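Local coordinates for protein coatomer subunit delta (Saccharomyces cerevisiae, PDB 5FJZ) that forms part of the COPI vesicle coat and, through the mu-homology domain in this chain, binds a tryptophan-based peptide of the tethering protein Dsl1, at residues L51-L56 and S94-A99; I121-T126 and M220-Q225. All coordinates share one frame; numbering follows the deposited sequence.

Interaction 1 (L51-L56 and S94-A99)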
ATOM      1  N   LEU A  51     -27.285  25.538  -2.365  1.00 31.00           N
ATOM      2  CA  LEU A  51     -26.663  25.456  -1.059  1.00 29.05           C
ATOM      3  C   LEU A  51     -25.118  25.460  -1.063  1.00 27.67           C
ATOM      4  O   LEU A  51     -24.498  25.264  -0.029  1.00 24.12           O
ATOM      5  CB  LEU A  51     -27.213  24.197  -0.378  1.00 26.15           C
ATOM      6  CG  LEU A  51     -28.717  24.115  -0.178  1.00 31.13           C
ATOM      7  CD1 LEU A  51     -29.092  22.785   0.484  1.00 27.68           C
ATOM      8  CD2 LEU A  51     -29.266  25.239   0.670  1.00 29.62           C
ATOM      9  N   SER A  52     -24.514  25.685  -2.245  1.00 25.72           N
ATOM     10  CA  SER A  52     -23.136  25.458  -2.488  1.00 25.37           C
ATOM     11  C   SER A  52     -22.291  26.647  -2.079  1.00 30.02           C
ATOM     12  O   SER A  52     -21.098  26.501  -1.929  1.00 26.61           O
ATOM     13  CB  SER A  52     -22.874  25.126  -3.979  1.00 26.78           C
ATOM     14  OG  SER A  52     -23.118  26.242  -4.811  1.00 25.28           O
ATOM     15  N   HIS A  53     -22.913  27.810  -1.888  1.00 30.12           N
ATOM     16  CA  HIS A  53     -22.180  29.027  -1.444  1.00 34.06           C
ATOM     17  C   HIS A  53     -22.368  29.206   0.042  1.00 34.94           C
ATOM     18  O   HIS A  53     -22.967  30.178   0.491  1.00 36.71           O
ATOM     19  CB  HIS A  53     -22.740  30.255  -2.179  1.00 36.34           C
ATOM     20  CG  HIS A  53     -22.294  30.365  -3.601  1.00 35.70           C
ATOM     21  ND1 HIS A  53     -23.021  29.830  -4.647  1.00 35.84           N
ATOM     22  CD2 HIS A  53     -21.203  30.945  -4.153  1.00 40.77           C
ATOM     23  CE1 HIS A  53     -22.390  30.067  -5.786  1.00 38.10           C
ATOM     24  NE2 HIS A  53     -21.297  30.764  -5.518  1.00 45.26           N
ATOM     25  N   SER A  54     -21.904  28.208   0.787  1.00 31.41           N
ATOM     26  CA  SER A  54     -22.217  28.052   2.189  1.00 30.42           C
ATOM     27  C   SER A  54     -20.958  27.992   3.002  1.00 28.51           C
ATOM     28  O   SER A  54     -19.836  27.768   2.489  1.00 27.45           O
ATOM     29  CB  SER A  54     -23.080  26.805   2.366  1.00 29.85           C
ATOM     30  OG  SER A  54     -22.467  25.692   1.691  1.00 28.09           O
ATOM     31  N   ASN A  55     -21.096  28.302   4.288  1.00 27.53           N
ATOM     32  CA  ASN A  55     -20.027  28.198   5.219  1.00 22.88           C
ATOM     33  C   ASN A  55     -20.506  27.472   6.458  1.00 22.24           C
ATOM     34  O   ASN A  55     -21.691  27.498   6.802  1.00 25.74           O
ATOM     35  CB  ASN A  55     -19.508  29.560   5.711  1.00 30.28           C
ATOM     36  CG  ASN A  55     -18.699  30.345   4.673  1.00 35.36           C
ATOM     37  OD1 ASN A  55     -18.378  29.899   3.540  1.00 34.35           O
ATOM     38  ND2 ASN A  55     -18.402  31.548   5.052  1.00 34.96           N
ATOM     39  N   LEU A  56     -19.605  26.735   7.106  1.00 23.26           N
ATOM     40  CA  LEU A  56     -20.002  25.865   8.245  1.00 28.12           C
ATOM     41  C   LEU A  56     -19.463  26.520   9.475  1.00 27.42           C
ATOM     42  O   LEU A  56     -18.344  26.938   9.458  1.00 28.77           O
ATOM     43  CB  LEU A  56     -19.291  24.498   8.144  1.00 30.68           C
ATOM     44  CG  LEU A  56     -19.813  23.385   7.243  1.00 33.60           C
ATOM     45  CD1 LEU A  56     -20.542  23.803   5.990  1.00 37.55           C
ATOM     46  CD2 LEU A  56     -18.717  22.355   6.967  1.00 35.82           C
ATOM     47  N   SER A  94     -14.621  33.916  -4.332  1.00 31.83           N
ATOM     48  CA  SER A  94     -15.514  33.886  -5.464  1.00 34.30           C
ATOM     49  C   SER A  94     -15.981  32.463  -5.827  1.00 32.59           C
ATOM     50  O   SER A  94     -16.791  32.332  -6.696  1.00 32.62           O
ATOM     51  CB  SER A  94     -14.844  34.479  -6.712  1.00 38.66           C
ATOM     52  OG  SER A  94     -13.977  33.553  -7.319  1.00 38.76           O
ATOM     53  N   LYS A  95     -15.437  31.403  -5.224  1.00 28.80           N
ATOM     54  CA  LYS A  95     -15.837  30.063  -5.645  1.00 30.88           C
ATOM     55  C   LYS A  95     -16.881  29.484  -4.745  1.00 30.94           C
ATOM     56  O   LYS A  95     -17.213  30.077  -3.752  1.00 38.09           O
ATOM     57  CB  LYS A  95     -14.595  29.182  -5.712  1.00 39.96           C
ATOM     58  CG  LYS A  95     -14.028  29.138  -7.117  1.00 43.37           C
ATOM     59  CD  LYS A  95     -12.542  29.393  -7.103  1.00 51.23           C
ATOM     60  CE  LYS A  95     -11.930  29.219  -8.493  1.00 53.48           C
ATOM     61  NZ  LYS A  95     -12.353  30.271  -9.457  1.00 56.19           N
ATOM     62  N   ALA A  96     -17.411  28.320  -5.094  1.00 28.77           N
ATOM     63  CA  ALA A  96     -18.422  27.660  -4.275  1.00 33.68           C
ATOM     64  C   ALA A  96     -18.014  26.214  -4.125  1.00 29.22           C
ATOM     65  O   ALA A  96     -17.094  25.743  -4.824  1.00 26.65           O
ATOM     66  CB  ALA A  96     -19.754  27.713  -4.947  1.00 33.65           C
ATOM     67  N   PHE A  97     -18.658  25.494  -3.213  1.00 27.86           N
ATOM     68  CA  PHE A  97     -18.309  24.092  -3.046  1.00 21.67           C
ATOM     69  C   PHE A  97     -18.836  23.263  -4.180  1.00 20.84           C
ATOM     70  O   PHE A  97     -19.982  23.431  -4.609  1.00 22.20           O
ATOM     71  CB  PHE A  97     -18.886  23.530  -1.730  1.00 22.75           C
ATOM     72  CG  PHE A  97     -18.144  23.984  -0.503  1.00 23.31           C
ATOM     73  CD1 PHE A  97     -16.906  23.506  -0.234  1.00 21.53           C
ATOM     74  CD2 PHE A  97     -18.710  24.873   0.354  1.00 26.75           C
ATOM     75  CE1 PHE A  97     -16.193  23.906   0.884  1.00 21.67           C
ATOM     76  CE2 PHE A  97     -18.036  25.275   1.480  1.00 23.94           C
ATOM     77  CZ  PHE A  97     -16.811  24.755   1.774  1.00 22.73           C
ATOM     78  N   PRO A  98     -18.040  22.342  -4.686  1.00 21.38           N
ATOM     79  CA  PRO A  98     -18.686  21.368  -5.547  1.00 20.07           C
ATOM     80  C   PRO A  98     -19.985  20.786  -5.001  1.00 22.75           C
ATOM     81  O   PRO A  98     -20.025  20.330  -3.870  1.00 23.15           O
ATOM     82  CB  PRO A  98     -17.588  20.248  -5.690  1.00 20.68           C
ATOM     83  CG  PRO A  98     -16.351  20.954  -5.434  1.00 22.71           C
ATOM     84  CD  PRO A  98     -16.661  21.980  -4.394  1.00 21.55           C
ATOM     85  N   ALA A  99     -21.015  20.753  -5.843  1.00 20.13           N
ATOM     86  CA  ALA A  99     -22.347  20.426  -5.468  1.00 22.10           C
ATOM     87  C   ALA A  99     -22.919  19.279  -6.259  1.00 21.28           C
ATOM     88  O   ALA A  99     -24.119  19.212  -6.452  1.00 27.80           O
ATOM     89  CB  ALA A  99     -23.223  21.696  -5.591  1.00 24.35           C
TER

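Interaction 2 (I121-T126 and M220-Q225)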
ATOM      1  N   ILE A 121      -9.227   6.380  24.572  1.00 16.61           N
ATOM      2  CA  ILE A 121      -9.679   4.977  24.406  1.00 16.72           C
ATOM      3  C   ILE A 121     -11.164   4.828  24.770  1.00 17.42           C
ATOM      4  O   ILE A 121     -11.540   5.153  25.906  1.00 20.37           O
ATOM      5  CB  ILE A 121      -8.696   4.107  25.190  1.00 18.47           C
ATOM      6  CG1 ILE A 121      -7.352   4.146  24.363  1.00 19.06           C
ATOM      7  CG2 ILE A 121      -9.223   2.710  25.433  1.00 18.29           C
ATOM      8  CD1 ILE A 121      -6.161   3.443  24.976  1.00 17.26           C
ATOM      9  N   PRO A 122     -11.996   4.402  23.829  1.00 16.26           N
ATOM     10  CA  PRO A 122     -13.376   4.139  24.184  1.00 19.98           C
ATOM     11  C   PRO A 122     -13.578   2.762  24.921  1.00 19.55           C
ATOM     12  O   PRO A 122     -14.581   2.586  25.596  1.00 20.68           O
ATOM     13  CB  PRO A 122     -14.067   4.116  22.850  1.00 22.05           C
ATOM     14  CG  PRO A 122     -13.026   3.620  21.888  1.00 20.91           C
ATOM     15  CD  PRO A 122     -11.715   4.129  22.381  1.00 17.29           C
ATOM     16  N   LEU A 123     -12.726   1.807  24.631  1.00 16.54           N
ATOM     17  CA  LEU A 123     -12.859   0.410  25.099  1.00 16.40           C
ATOM     18  C   LEU A 123     -11.538  -0.149  25.564  1.00 15.75           C
ATOM     19  O   LEU A 123     -10.622  -0.363  24.765  1.00 16.19           O
ATOM     20  CB  LEU A 123     -13.476  -0.429  24.011  1.00 16.58           C
ATOM     21  CG  LEU A 123     -13.848  -1.842  24.376  1.00 16.44           C
ATOM     22  CD1 LEU A 123     -15.133  -1.913  25.125  1.00 15.49           C
ATOM     23  CD2 LEU A 123     -13.930  -2.675  23.088  1.00 19.46           C
ATOM     24  N   THR A 124     -11.383  -0.386  26.866  1.00 17.57           N
ATOM     25  CA  THR A 124     -10.171  -0.951  27.434  1.00 17.67           C
ATOM     26  C   THR A 124     -10.271  -2.441  27.407  1.00 19.13           C
ATOM     27  O   THR A 124     -11.341  -2.972  27.404  1.00 16.75           O
ATOM     28  CB  THR A 124      -9.923  -0.449  28.892  1.00 24.56           C
ATOM     29  OG1 THR A 124     -11.090  -0.628  29.644  1.00 19.04           O
ATOM     30  CG2 THR A 124      -9.683   1.045  28.906  1.00 27.67           C
ATOM     31  N   LEU A 125      -9.114  -3.090  27.234  1.00 18.19           N
ATOM     32  CA  LEU A 125      -9.003  -4.536  27.060  1.00 18.06           C
ATOM     33  C   LEU A 125      -7.936  -5.164  27.951  1.00 17.70           C
ATOM     34  O   LEU A 125      -6.886  -4.563  28.190  1.00 19.80           O
ATOM     35  CB  LEU A 125      -8.546  -4.763  25.663  1.00 19.76           C
ATOM     36  CG  LEU A 125      -9.496  -4.938  24.521  1.00 22.65           C
ATOM     37  CD1 LEU A 125     -10.965  -4.630  24.684  1.00 21.23           C
ATOM     38  CD2 LEU A 125      -8.912  -4.440  23.182  1.00 23.29           C
ATOM     39  N   THR A 126      -8.185  -6.394  28.429  1.00 17.00           N
ATOM     40  CA  THR A 126      -7.287  -7.155  29.144  1.00 18.25           C
ATOM     41  C   THR A 126      -7.544  -8.605  28.833  1.00 18.37           C
ATOM     42  O   THR A 126      -8.692  -8.976  28.519  1.00 15.93           O
ATOM     43  CB  THR A 126      -7.537  -7.020  30.691  1.00 24.20           C
ATOM     44  OG1 THR A 126      -7.426  -5.655  31.100  1.00 29.07           O
ATOM     45  CG2 THR A 126      -6.503  -7.803  31.437  1.00 25.93           C
ATOM     46  N   MET A 220      -4.469 -10.173  19.459  1.00 19.27           N
ATOM     47  CA  MET A 220      -5.908 -10.256  19.357  1.00 20.19           C
ATOM     48  C   MET A 220      -6.438  -8.876  18.932  1.00 18.71           C
ATOM     49  O   MET A 220      -6.081  -7.859  19.526  1.00 21.29           O
ATOM     50  CB  MET A 220      -6.520 -10.628  20.728  1.00 19.45           C
ATOM     51  CG  MET A 220      -6.035 -11.957  21.274  1.00 21.21           C
ATOM     52  SD  MET A 220      -6.803 -12.399  22.852  1.00 22.68           S
ATOM     53  CE  MET A 220      -5.957 -13.950  23.183  1.00 24.84           C
ATOM     54  N   THR A 221      -7.327  -8.857  17.952  1.00 17.97           N
ATOM     55  CA  THR A 221      -7.808  -7.629  17.390  1.00 19.71           C
ATOM     56  C   THR A 221      -9.261  -7.462  17.715  1.00 19.87           C
ATOM     57  O   THR A 221     -10.049  -8.435  17.705  1.00 23.76           O
ATOM     58  CB  THR A 221      -7.635  -7.625  15.864  1.00 23.44           C
ATOM     59  OG1 THR A 221      -6.251  -7.658  15.565  1.00 25.32           O
ATOM     60  CG2 THR A 221      -8.200  -6.389  15.252  1.00 27.18           C
ATOM     61  N   VAL A 222      -9.668  -6.246  17.948  1.00 18.49           N
ATOM     62  CA  VAL A 222     -11.082  -5.924  18.130  1.00 19.69           C
ATOM     63  C   VAL A 222     -11.584  -4.970  17.017  1.00 18.67           C
ATOM     64  O   VAL A 222     -10.832  -4.055  16.588  1.00 19.68           O
ATOM     65  CB  VAL A 222     -11.379  -5.330  19.498  1.00 23.06           C
ATOM     66  CG1 VAL A 222     -10.687  -4.013  19.689  1.00 26.18           C
ATOM     67  CG2 VAL A 222     -12.865  -5.097  19.663  1.00 25.68           C
ATOM     68  N   SER A 223     -12.817  -5.202  16.591  1.00 17.36           N
ATOM     69  CA  SER A 223     -13.441  -4.424  15.528  0.50 18.67           C
ATOM     70  C   SER A 223     -14.809  -3.943  15.987  1.00 18.94           C
ATOM     71  O   SER A 223     -15.661  -4.774  16.386  1.00 18.31           O
ATOM     72  CB  SER A 223     -13.561  -5.340  14.288  0.50 18.93           C
ATOM     73  OG  SER A 223     -14.131  -4.651  13.176  0.50 19.06           O
ATOM     74  N   PHE A 224     -15.025  -2.626  15.911  1.00 16.75           N
ATOM     75  CA  PHE A 224     -16.270  -1.999  16.233  1.00 18.06           C
ATOM     76  C   PHE A 224     -16.453  -0.691  15.482  1.00 17.63           C
ATOM     77  O   PHE A 224     -15.512  -0.121  14.919  1.00 17.18           O
ATOM     78  CB  PHE A 224     -16.397  -1.737  17.733  1.00 16.31           C
ATOM     79  CG  PHE A 224     -15.312  -0.800  18.312  1.00 18.07           C
ATOM     80  CD1 PHE A 224     -15.364   0.590  18.133  1.00 18.37           C
ATOM     81  CD2 PHE A 224     -14.204  -1.339  18.971  1.00 15.50           C
ATOM     82  CE1 PHE A 224     -14.415   1.413  18.676  1.00 17.78           C
ATOM     83  CE2 PHE A 224     -13.222  -0.489  19.492  1.00 19.39           C
ATOM     84  CZ  PHE A 224     -13.343   0.871  19.343  1.00 18.12           C
ATOM     85  N   GLN A 225     -17.700  -0.286  15.371  1.00 19.48           N
ATOM     86  CA  GLN A 225     -18.072   0.882  14.592  1.00 24.43           C
ATOM     87  C   GLN A 225     -19.411   1.329  15.101  1.00 23.41           C
ATOM     88  O   GLN A 225     -20.345   0.539  15.142  1.00 28.35           O
ATOM     89  CB  GLN A 225     -18.114   0.522  13.084  1.00 24.25           C
ATOM     90  CG  GLN A 225     -18.378   1.673  12.086  1.00 38.18           C
ATOM     91  CD  GLN A 225     -18.294   1.303  10.601  1.00 41.11           C
ATOM     92  OE1 GLN A 225     -18.743   2.069   9.764  1.00 60.02           O
ATOM     93  NE2 GLN A 225     -17.712   0.142  10.270  1.00 44.78           N
TER

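Interaction 1 (L51-L56 and S94-A99)
Phe97 N donates to Ser52 O over 2.9 Å, a nearly straight bond (N-H...O 164°) and the hydrogen bond that joins the two segments; the donor stands tilted from the carbonyl plane. Inside 51-56, Ser54 OG gives its proton to Leu51 O at 2.7 Å, closing the turn just ahead of strand 54-58. With chi1 at 50°, Ser54 OG is tucked between its own N and carbonyl carbon and faces back to that acceptor. Without this hydroxyl, as with an alanine here, Leu51 O would probably lose its donor and the turn be less firmly closed. Ser52 OG is bonded to His49 O.

Carbon contacts flank the bond. The Ala96 methyl sits squarely over one face of the His53 imidazole, a CH-pi contact with CB 3.5 Å from the ring centroid. Ser52 CB meets Ala99 CB at 3.8 Å. The Phe97 ring turns its edge to Ser54 O, with CE2 3.2 Å away and the oxygen in the ring plane, where the C-H groups point. Leu44 and Ile46 of strand 33-46 also pack against this ring.

Phe97 further touches an aromatic side chain of the bound peptide, and Pro98 packs on the peptide backbone. The contact thus ties the loop between strands 87-88 and 104-113 to the start of strand 54-58, the central strand of a small three-stranded antiparallel sheet, beside the Dsl1 peptide site of the mu-homology domain.

Interaction 2 (I121-T126 and M220-Q225)
Facing segments of two different beta-sheets meet here through their side chains: Pro122, just before strand 123-131, and Leu123 and Leu125 on it, lie against Val222 and Phe224 of segment 220-225. The backbones stay well apart, the nearest CA atoms, those of Leu125 and Val222, being 9.3 Å from each other, and no hydrogen bond crosses. Leu125 CD2 reaches Val222 CG1 at 3.9 Å. That methyl is held in the crowded position between the valine's N and carbonyl carbon (chi1 64°), while CG2 lies anti to N and comes to 4.3 Å from Leu123 CD2. The same leucine methyl touches Phe224 CE2, also at 4.3 Å, and so bridges the two side chains.

This is face-to-face packing of beta-sheets in the mu-homology domain: strand 123-131 is an outermost strand of a four-stranded antiparallel sheet, and strand 220-229 runs inside the long mixed sheet. Alternate residues send side chains into the interface, Leu123 and Leu125 from one segment, Val222 and Phe224 from the other.

At the start of the interface the ring of Pro122 crosses obliquely to Phe224, with CG 3.8 Å from CZ. Tyr267 of strand 257-269 meets the Phe224 ring edge-to-face, and Ile23 of strand 15-27 touches both Pro122 and Phe224. Strand 257-269 also takes up backbone polar atoms: Leu123 O is hydrogen-bonded to Tyr267 OH, and Phe224 N to Ser264 OG.

How the interactions relate
Interaction 1 and interaction 2 lie in different parts of one mu-homology domain, their centres about 38 Å apart and their nearest atoms about 20 Å apart, without touching. They follow in series along the chain: 51-56 and 94-99 close the first before 121-126 opens the second, which waits for 220-225 much later. The centre of interaction 1 lies about 28 Å from the chain centre, by the bound peptide; that of interaction 2 about 10 Å. The long mixed sheet connects them, since strand 33-46 packs against interaction 1 and strand 220-229 belongs to interaction 2. The loop beside the peptide and the packing between sheets are thus separate regions, linked through that sheet.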